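Local coordinates for protein toll (Drosophila melanogaster, PDB 4LXR), which serves as the cell-surface receptor for the cleaved cytokine Spätzle, switching on the Toll pathway in dorsal-ventral patterning of the embryo and in antifungal immunity, at residues L119-T132 and L142-A156. Sequence-based numbering, arbitrary orientation. Where two conformers were deposited one is given.
Sequences LDRLHGLKRFRFTT and LLTDMRNLSHLELRA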
ATOM      1  N   LEU A 119      48.457   8.192  15.258  1.00 20.71           N
ATOM      2  CA  LEU A 119      48.021   6.861  15.672  1.00 20.89           C
ATOM      3  C   LEU A 119      48.951   6.194  16.681  1.00 24.97           C
ATOM      4  O   LEU A 119      48.761   5.022  16.997  1.00 27.53           O
ATOM      5  CB  LEU A 119      47.798   5.947  14.454  1.00 18.68           C
ATOM      6  CG  LEU A 119      46.632   6.289  13.518  1.00 26.05           C
ATOM      7  CD1 LEU A 119      46.659   5.366  12.315  1.00 16.88           C
ATOM      8  CD2 LEU A 119      45.263   6.175  14.242  1.00 17.70           C
ATOM      9  N   ASP A 120      49.951   6.929  17.184  1.00 24.83           N
ATOM     10  CA  ASP A 120      50.795   6.420  18.270  1.00 24.11           C
ATOM     11  C   ASP A 120      49.922   5.878  19.419  1.00 25.17           C
ATOM     12  O   ASP A 120      48.886   6.470  19.745  1.00 21.37           O
ATOM     13  CB  ASP A 120      51.719   7.516  18.816  1.00 22.12           C
ATOM     14  CG  ASP A 120      52.882   7.861  17.866  1.00 30.06           C
ATOM     15  OD1 ASP A 120      53.082   7.179  16.833  1.00 25.30           O
ATOM     16  OD2 ASP A 120      53.618   8.825  18.172  1.00 32.45           O
ATOM     17  N   ARG A 121      50.336   4.752  20.009  1.00 26.96           N
ATOM     18  CA  ARG A 121      49.598   4.082  21.092  1.00 29.34           C
ATOM     19  C   ARG A 121      48.236   3.462  20.690  1.00 32.09           C
ATOM     20  O   ARG A 121      47.549   2.866  21.520  1.00 30.53           O
ATOM     21  CB  ARG A 121      49.465   4.992  22.327  1.00 25.98           C
ATOM     22  CG  ARG A 121      50.774   5.715  22.691  1.00 27.24           C
ATOM     23  CD  ARG A 121      50.779   6.203  24.151  1.00 33.41           C
ATOM     24  NE  ARG A 121      49.715   7.174  24.433  1.00 30.01           N
ATOM     25  CZ  ARG A 121      49.811   8.481  24.184  1.00 30.52           C
ATOM     26  NH1 ARG A 121      50.914   8.992  23.641  1.00 32.80           N
ATOM     27  NH2 ARG A 121      48.809   9.288  24.476  1.00 26.74           N
ATOM     28  N   LEU A 122      47.863   3.570  19.418  1.00 20.69           N
ATOM     29  CA  LEU A 122      46.647   2.916  18.937  1.00 24.92           C
ATOM     30  C   LEU A 122      46.911   1.722  18.019  1.00 22.69           C
ATOM     31  O   LEU A 122      46.051   1.363  17.197  1.00 27.05           O
ATOM     32  CB  LEU A 122      45.710   3.928  18.255  1.00 19.52           C
ATOM     33  CG  LEU A 122      45.180   4.945  19.275  1.00 30.39           C
ATOM     34  CD1 LEU A 122      44.294   6.006  18.633  1.00 26.71           C
ATOM     35  CD2 LEU A 122      44.444   4.220  20.371  1.00 34.76           C
ATOM     36  N   HIS A 123      48.091   1.117  18.158  1.00 24.26           N
ATOM     37  CA  HIS A 123      48.487  -0.044  17.344  1.00 25.43           C
ATOM     38  C   HIS A 123      47.668  -1.300  17.670  1.00 23.26           C
ATOM     39  O   HIS A 123      47.699  -2.272  16.920  1.00 22.19           O
ATOM     40  CB  HIS A 123      49.994  -0.346  17.493  1.00 24.74           C
ATOM     41  CG  HIS A 123      50.881   0.772  17.042  1.00 24.61           C
ATOM     42  ND1 HIS A 123      50.394   1.914  16.438  1.00 31.47           N
ATOM     43  CD2 HIS A 123      52.222   0.941  17.136  1.00 25.05           C
ATOM     44  CE1 HIS A 123      51.399   2.730  16.169  1.00 19.88           C
ATOM     45  NE2 HIS A 123      52.519   2.163  16.585  1.00 22.99           N
ATOM     46  N   GLY A 124      46.932  -1.271  18.778  1.00 27.87           N
ATOM     47  CA  GLY A 124      46.022  -2.353  19.133  1.00 25.75           C
ATOM     48  C   GLY A 124      44.666  -2.397  18.425  1.00 31.60           C
ATOM     49  O   GLY A 124      43.919  -3.376  18.590  1.00 30.20           O
ATOM     50  N   LEU A 125      44.350  -1.367  17.635  1.00 22.91           N
ATOM     51  CA  LEU A 125      43.029  -1.256  16.990  1.00 27.22           C
ATOM     52  C   LEU A 125      42.759  -2.370  15.982  1.00 24.84           C
ATOM     53  O   LEU A 125      43.665  -2.802  15.260  1.00 23.76           O
ATOM     54  CB  LEU A 125      42.857   0.096  16.278  1.00 18.70           C
ATOM     55  CG  LEU A 125      42.765   1.405  17.077  1.00 24.59           C
ATOM     56  CD1 LEU A 125      42.795   2.554  16.100  1.00 17.85           C
ATOM     57  CD2 LEU A 125      41.479   1.482  17.975  1.00 20.72           C
ATOM     58  N   LYS A 126      41.510  -2.828  15.937  1.00 18.57           N
ATOM     59  CA  LYS A 126      41.098  -3.816  14.942  1.00 23.06           C
ATOM     60  C   LYS A 126      40.443  -3.121  13.772  1.00 17.28           C
ATOM     61  O   LYS A 126      40.369  -3.650  12.670  1.00 23.06           O
ATOM     62  CB  LYS A 126      40.151  -4.860  15.546  1.00 28.21           C
ATOM     63  CG  LYS A 126      40.883  -6.001  16.242  1.00 36.82           C
ATOM     64  CD  LYS A 126      40.366  -6.208  17.650  1.00 53.17           C
ATOM     65  CE  LYS A 126      41.076  -7.383  18.323  1.00 65.91           C
ATOM     66  NZ  LYS A 126      41.057  -7.277  19.816  1.00 69.07           N
ATOM     67  N   ARG A 127      39.972  -1.911  14.008  1.00 18.98           N
ATOM     68  CA  ARG A 127      39.175  -1.252  12.998  1.00 20.14           C
ATOM     69  C   ARG A 127      39.459   0.231  13.017  1.00 16.05           C
ATOM     70  O   ARG A 127      39.454   0.853  14.063  1.00 16.49           O
ATOM     71  CB  ARG A 127      37.671  -1.533  13.228  1.00 23.82           C
ATOM     72  CG  ARG A 127      36.781  -0.883  12.155  1.00 36.14           C
ATOM     73  CD  ARG A 127      35.363  -1.475  12.050  1.00 33.27           C
ATOM     74  NE  ARG A 127      34.709  -0.983  10.835  1.00 35.64           N
ATOM     75  CZ  ARG A 127      33.491  -1.328  10.425  1.00 41.87           C
ATOM     76  NH1 ARG A 127      32.759  -2.180  11.140  1.00 41.33           N
ATOM     77  NH2 ARG A 127      33.006  -0.812   9.295  1.00 24.44           N
ATOM     78  N   PHE A 128      39.688   0.811  11.850  1.00 15.50           N
ATOM     79  CA  PHE A 128      39.989   2.232  11.795  1.00 20.63           C
ATOM     80  C   PHE A 128      39.333   2.805  10.569  1.00 16.49           C
ATOM     81  O   PHE A 128      39.392   2.192   9.512  1.00 18.04           O
ATOM     82  CB  PHE A 128      41.516   2.459  11.759  1.00 20.40           C
ATOM     83  CG  PHE A 128      41.921   3.871  11.433  1.00 19.06           C
ATOM     84  CD1 PHE A 128      41.693   4.907  12.343  1.00 16.78           C
ATOM     85  CD2 PHE A 128      42.563   4.165  10.226  1.00 20.55           C
ATOM     86  CE1 PHE A 128      42.084   6.223  12.057  1.00 19.68           C
ATOM     87  CE2 PHE A 128      42.973   5.484   9.923  1.00 15.37           C
ATOM     88  CZ  PHE A 128      42.722   6.518  10.832  1.00 15.71           C
ATOM     89  N   ARG A 129      38.705   3.974  10.708  1.00 19.41           N
ATOM     90  CA  ARG A 129      38.131   4.670   9.563  1.00 16.83           C
ATOM     91  C   ARG A 129      38.534   6.132   9.578  1.00 14.84           C
ATOM     92  O   ARG A 129      38.421   6.799  10.603  1.00 18.10           O
ATOM     93  CB  ARG A 129      36.597   4.571   9.535  1.00 18.76           C
ATOM     94  CG  ARG A 129      35.981   5.617   8.582  1.00 20.53           C
ATOM     95  CD  ARG A 129      34.593   5.203   8.018  1.00 18.16           C
ATOM     96  NE  ARG A 129      33.510   5.332   8.985  1.00 21.30           N
ATOM     97  CZ  ARG A 129      32.832   6.454   9.256  1.00 41.14           C
ATOM     98  NH1 ARG A 129      33.129   7.617   8.660  1.00 27.02           N
ATOM     99  NH2 ARG A 129      31.840   6.409  10.148  1.00 43.01           N
ATOM    100  N   PHE A 130      38.986   6.634   8.436  1.00 14.57           N
ATOM    101  CA  PHE A 130      39.291   8.049   8.301  1.00 14.89           C
ATOM    102  C   PHE A 130      38.505   8.591   7.121  1.00 15.09           C
ATOM    103  O   PHE A 130      38.593   8.068   6.000  1.00 17.91           O
ATOM    104  CB  PHE A 130      40.797   8.263   8.060  1.00 15.08           C
ATOM    105  CG  PHE A 130      41.181   9.702   7.865  1.00 16.07           C
ATOM    106  CD1 PHE A 130      40.841  10.662   8.820  1.00 15.98           C
ATOM    107  CD2 PHE A 130      41.888  10.094   6.747  1.00 18.60           C
ATOM    108  CE1 PHE A 130      41.186  12.002   8.655  1.00 18.72           C
ATOM    109  CE2 PHE A 130      42.252  11.445   6.560  1.00 23.52           C
ATOM    110  CZ  PHE A 130      41.902  12.399   7.516  1.00 20.59           C
ATOM    111  N   THR A 131      37.780   9.675   7.348  1.00 15.05           N
ATOM    112  CA  THR A 131      36.840  10.151   6.341  1.00 15.00           C
ATOM    113  C   THR A 131      36.848  11.661   6.333  1.00 17.70           C
ATOM    114  O   THR A 131      36.711  12.293   7.389  1.00 21.43           O
ATOM    115  CB  THR A 131      35.421   9.638   6.661  1.00 23.74           C
ATOM    116  OG1 THR A 131      35.378   8.214   6.467  1.00 23.12           O
ATOM    117  CG2 THR A 131      34.367  10.312   5.784  1.00 19.36           C
ATOM    118  N   THR A 132      37.009  12.249   5.155  1.00 15.78           N
ATOM    119  CA  THR A 132      37.032  13.705   5.054  1.00 18.91           C
ATOM    120  C   THR A 132      36.675  14.123   3.640  1.00 25.65           C
ATOM    121  O   THR A 132      36.902  13.370   2.702  1.00 24.44           O
ATOM    122  CB  THR A 132      38.420  14.301   5.421  1.00 23.31           C
ATOM    123  OG1 THR A 132      38.350  15.733   5.383  1.00 21.34           O
ATOM    124  CG2 THR A 132      39.515  13.833   4.441  1.00 16.78           C
ATOM    125  N   LEU A 142      51.249   6.221   7.264  1.00 23.55           N
ATOM    126  CA  LEU A 142      50.164   6.391   8.256  1.00 18.25           C
ATOM    127  C   LEU A 142      49.954   5.144   9.130  1.00 17.06           C
ATOM    128  O   LEU A 142      49.829   5.241  10.360  1.00 17.89           O
ATOM    129  CB  LEU A 142      48.844   6.793   7.570  1.00 16.63           C
ATOM    130  CG  LEU A 142      47.643   6.965   8.521  1.00 19.84           C
ATOM    131  CD1 LEU A 142      47.881   8.105   9.526  1.00 16.88           C
ATOM    132  CD2 LEU A 142      46.309   7.136   7.790  1.00 15.94           C
ATOM    133  N   LEU A 143      49.970   3.968   8.506  1.00 17.33           N
ATOM    134  CA  LEU A 143      49.539   2.735   9.178  1.00 16.97           C
ATOM    135  C   LEU A 143      50.711   1.860   9.588  1.00 26.43           C
ATOM    136  O   LEU A 143      50.612   0.625   9.653  1.00 23.01           O
ATOM    137  CB  LEU A 143      48.556   1.956   8.284  1.00 16.54           C
ATOM    138  CG  LEU A 143      47.273   2.748   7.927  1.00 20.97           C
ATOM    139  CD1 LEU A 143      46.468   2.010   6.874  1.00 17.71           C
ATOM    140  CD2 LEU A 143      46.427   3.004   9.174  1.00 15.94           C
ATOM    141  N   THR A 144      51.826   2.517   9.881  1.00 22.48           N
ATOM    142  CA  THR A 144      52.990   1.823  10.395  1.00 21.54           C
ATOM    143  C   THR A 144      52.637   1.098  11.682  1.00 22.32           C
ATOM    144  O   THR A 144      52.055   1.685  12.578  1.00 23.33           O
ATOM    145  CB  THR A 144      54.148   2.819  10.661  1.00 25.01           C
ATOM    146  OG1 THR A 144      54.501   3.445   9.423  1.00 18.98           O
ATOM    147  CG2 THR A 144      55.368   2.111  11.292  1.00 19.86           C
ATOM    148  N   ASP A 145      53.009  -0.179  11.754  1.00 19.38           N
ATOM    149  CA  ASP A 145      52.824  -1.011  12.935  1.00 22.57           C
ATOM    150  C   ASP A 145      51.367  -1.311  13.290  1.00 21.57           C
ATOM    151  O   ASP A 145      51.102  -1.765  14.405  1.00 20.04           O
ATOM    152  CB  ASP A 145      53.525  -0.423  14.169  1.00 30.54           C
ATOM    153  CG  ASP A 145      55.034  -0.277  13.985  1.00 42.00           C
ATOM    154  OD1 ASP A 145      55.630  -1.007  13.154  1.00 44.91           O
ATOM    155  OD2 ASP A 145      55.614   0.592  14.679  1.00 39.51           O
ATOM    156  N   MET A 146      50.426  -1.076  12.376  1.00 18.76           N
ATOM    157  CA  MET A 146      49.025  -1.394  12.674  1.00 18.45           C
ATOM    158  C   MET A 146      48.772  -2.874  12.389  1.00 25.67           C
ATOM    159  O   MET A 146      47.905  -3.213  11.569  1.00 18.25           O
ATOM    160  CB  MET A 146      48.061  -0.515  11.859  1.00 19.59           C
ATOM    161  CG  MET A 146      48.184   0.990  12.134  1.00 17.47           C
ATOM    162  SD  MET A 146      47.693   1.452  13.817  1.00 25.23           S
ATOM    163  CE  MET A 146      45.909   1.294  13.729  1.00 17.41           C
ATOM    164  N   ARG A 147      49.527  -3.747  13.056  0.52 21.39           N
ATOM    165  CA  ARG A 147      49.512  -5.175  12.737  0.52 23.35           C
ATOM    166  C   ARG A 147      48.309  -5.921  13.336  0.52 24.66           C
ATOM    167  O   ARG A 147      48.194  -7.140  13.194  0.52 23.95           O
ATOM    168  CB  ARG A 147      50.852  -5.846  13.109  0.52 24.54           C
ATOM    169  CG  ARG A 147      52.053  -5.392  12.241  0.52 23.68           C
ATOM    170  CD  ARG A 147      53.203  -6.418  12.193  0.52 31.62           C
ATOM    171  NE  ARG A 147      54.302  -5.990  11.313  0.52 32.74           N
ATOM    172  CZ  ARG A 147      54.475  -6.410  10.058  0.52 36.96           C
ATOM    173  NH1 ARG A 147      53.624  -7.279   9.520  0.52 36.57           N
ATOM    174  NH2 ARG A 147      55.495  -5.959   9.332  0.52 22.27           N
ATOM    175  N   ASN A 148      47.407  -5.181  13.984  1.00 25.46           N
ATOM    176  CA  ASN A 148      46.166  -5.748  14.502  1.00 22.45           C
ATOM    177  C   ASN A 148      44.924  -5.389  13.702  1.00 31.11           C
ATOM    178  O   ASN A 148      43.845  -5.946  13.943  1.00 23.12           O
ATOM    179  CB  ASN A 148      45.955  -5.303  15.938  1.00 28.30           C
ATOM    180  CG  ASN A 148      46.009  -6.444  16.896  1.00 44.47           C
ATOM    181  OD1 ASN A 148      47.081  -7.009  17.149  1.00 52.05           O
ATOM    182  ND2 ASN A 148      44.850  -6.803  17.448  1.00 51.49           N
ATOM    183  N   LEU A 149      45.064  -4.447  12.776  1.00 18.28           N
ATOM    184  CA  LEU A 149      43.929  -4.013  11.994  1.00 17.49           C
ATOM    185  C   LEU A 149      43.345  -5.149  11.155  1.00 25.06           C
ATOM    186  O   LEU A 149      44.059  -5.794  10.389  1.00 19.15           O
ATOM    187  CB  LEU A 149      44.312  -2.865  11.067  1.00 18.15           C
ATOM    188  CG  LEU A 149      44.309  -1.409  11.508  1.00 25.35           C
ATOM    189  CD1 LEU A 149      44.510  -0.540  10.261  1.00 18.03           C
ATOM    190  CD2 LEU A 149      43.005  -1.021  12.255  1.00 16.53           C
ATOM    191  N   SER A 150      42.042  -5.377  11.278  1.00 19.16           N
ATOM    192  CA  SER A 150      41.385  -6.316  10.389  1.00 20.82           C
ATOM    193  C   SER A 150      40.502  -5.575   9.394  1.00 24.29           C
ATOM    194  O   SER A 150      40.187  -6.105   8.327  1.00 16.44           O
ATOM    195  CB  SER A 150      40.591  -7.362  11.182  1.00 23.61           C
ATOM    196  OG  SER A 150      39.383  -6.835  11.663  1.00 29.86           O
ATOM    197  N   HIS A 151      40.126  -4.337   9.716  1.00 17.59           N
ATOM    198  CA  HIS A 151      39.187  -3.591   8.857  1.00 15.19           C
ATOM    199  C   HIS A 151      39.643  -2.147   8.713  1.00 15.01           C
ATOM    200  O   HIS A 151      39.834  -1.450   9.699  1.00 17.26           O
ATOM    201  CB  HIS A 151      37.753  -3.647   9.405  1.00 17.11           C
ATOM    202  CG  HIS A 151      36.711  -3.114   8.458  1.00 31.69           C
ATOM    203  ND1 HIS A 151      36.651  -1.785   8.073  1.00 29.26           N
ATOM    204  CD2 HIS A 151      35.676  -3.730   7.835  1.00 27.12           C
ATOM    205  CE1 HIS A 151      35.642  -1.616   7.235  1.00 28.50           C
ATOM    206  NE2 HIS A 151      35.028  -2.777   7.081  1.00 24.17           N
ATOM    207  N   LEU A 152      39.818  -1.709   7.473  1.00 15.20           N
ATOM    208  CA  LEU A 152      40.380  -0.403   7.200  1.00 15.85           C
ATOM    209  C   LEU A 152      39.463   0.306   6.240  1.00 14.40           C
ATOM    210  O   LEU A 152      39.074  -0.270   5.219  1.00 13.73           O
ATOM    211  CB  LEU A 152      41.779  -0.541   6.536  1.00 18.09           C
ATOM    212  CG  LEU A 152      42.378   0.745   5.927  1.00 18.54           C
ATOM    213  CD1 LEU A 152      42.673   1.774   7.056  1.00 15.47           C
ATOM    214  CD2 LEU A 152      43.660   0.458   5.117  1.00 14.77           C
ATOM    215  N   GLU A 153      39.150   1.562   6.533  1.00 14.38           N
ATOM    216  CA  GLU A 153      38.394   2.368   5.605  1.00 13.53           C
ATOM    217  C   GLU A 153      39.025   3.723   5.491  1.00 15.08           C
ATOM    218  O   GLU A 153      39.284   4.378   6.498  1.00 13.91           O
ATOM    219  CB  GLU A 153      36.902   2.516   6.052  1.00 13.40           C
ATOM    220  CG  GLU A 153      36.075   3.458   5.115  1.00 13.21           C
ATOM    221  CD  GLU A 153      34.531   3.334   5.332  1.00 24.06           C
ATOM    222  OE1 GLU A 153      33.750   4.208   4.873  1.00 18.79           O
ATOM    223  OE2 GLU A 153      34.102   2.367   5.983  1.00 17.18           O
ATOM    224  N   LEU A 154      39.257   4.167   4.257  1.00 13.65           N
ATOM    225  CA  LEU A 154      39.858   5.472   4.040  1.00 25.06           C
ATOM    226  C   LEU A 154      39.051   6.119   2.974  1.00 13.87           C
ATOM    227  O   LEU A 154      38.815   5.542   1.916  1.00 21.84           O
ATOM    228  CB  LEU A 154      41.336   5.376   3.580  1.00 14.19           C
ATOM    229  CG  LEU A 154      42.310   4.765   4.569  1.00 20.99           C
ATOM    230  CD1 LEU A 154      43.704   4.611   3.927  1.00 23.34           C
ATOM    231  CD2 LEU A 154      42.392   5.644   5.793  1.00 15.89           C
ATOM    232  N   ARG A 155      38.635   7.341   3.240  1.00 15.88           N
ATOM    233  CA  ARG A 155      37.864   8.073   2.270  1.00 14.19           C
ATOM    234  C   ARG A 155      38.342   9.505   2.268  1.00 21.37           C
ATOM    235  O   ARG A 155      38.003  10.271   3.168  1.00 19.02           O
ATOM    236  CB  ARG A 155      36.371   8.037   2.610  1.00 13.99           C
ATOM    237  CG  ARG A 155      35.552   8.606   1.478  1.00 19.58           C
ATOM    238  CD  ARG A 155      34.096   8.536   1.678  1.00 33.63           C
ATOM    239  NE  ARG A 155      33.483   7.205   1.645  1.00 38.43           N
ATOM    240  CZ  ARG A 155      32.183   7.055   1.395  1.00 34.60           C
ATOM    241  NH1 ARG A 155      31.474   8.139   1.131  1.00 23.29           N
ATOM    242  NH2 ARG A 155      31.587   5.866   1.392  1.00 31.25           N
ATOM    243  N   ALA A 156      39.120   9.871   1.255  1.00 19.31           N
ATOM    244  CA  ALA A 156      39.719  11.195   1.238  1.00 17.74           C
ATOM    245  C   ALA A 156      40.096  11.678  -0.163  1.00 25.36           C
ATOM    246  O   ALA A 156      41.149  12.312  -0.336  1.00 21.84           O
ATOM    247  CB  ALA A 156      40.941  11.200   2.141  1.00 19.73           C
TER
HETATM  248  O   HOH W   1      46.406  -2.420  14.463  1.00 18.31           O
HETATM  249  O   HOH W   2      37.075   0.515   9.278  1.00 19.04           O
HETATM  250  O   HOH W   3      34.474   1.363   8.479  1.00 19.73           O
HETATM  251  O   HOH W   4      33.829   6.595   4.536  1.00 25.87           O
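Arg127 and His151 open a pair of parallel strands, 127-131 and 151-155, in neighbouring turns of the leucine-rich-repeat solenoid of the receptor's extracellular part. Backbone hydrogen bonds alternate in direction between the strands from Lys126 to Thr132. Lys126 O takes two amides: His151 N at 3.0 Å, nearly in line with the carbonyl, and Ser150 N at 2.8 Å, tilted from the carbonyl plane.

On the core side, Phe128 CD2 meets Leu152 CD1 at the ring edge (4.0 Å). Leu143 and Leu154 come in obliquely, and Leu149 CD2 packs on Phe128 CB at 3.8 Å. Phe130 CB rests on Leu154 CD2.

The other face is polar. The Arg127 chain is extended, with CG anti to the backbone N (chi1 -178°). It runs beside His151, with NE and NH2 over one face of that ring, the planes 38° apart. One water joins Arg127 NE, His151 ND1 and Phe128 O. Another links Arg127 NH2 to Glu153 OE2. Arg129 CD lies against the Glu153 carboxylate, while Arg129 NH1 donates a hydrogen bond to Thr131 OG1 (3.2 Å) and forms a salt bridge with Glu106.

Arg127 hydrogen-bonds to Gly3 of one Spätzle C-106 chain and Thr105 of the other; Glu153 and Arg155 form salt bridges with Arg7 and Asp55 of the first. With an alanine here in place of Arg127, one face of the His151 ring would probably lose its cover, and each Spätzle chain a hydrogen-bond partner. The strands thus set an apolar core behind a charged, hydrated ligand-binding surface.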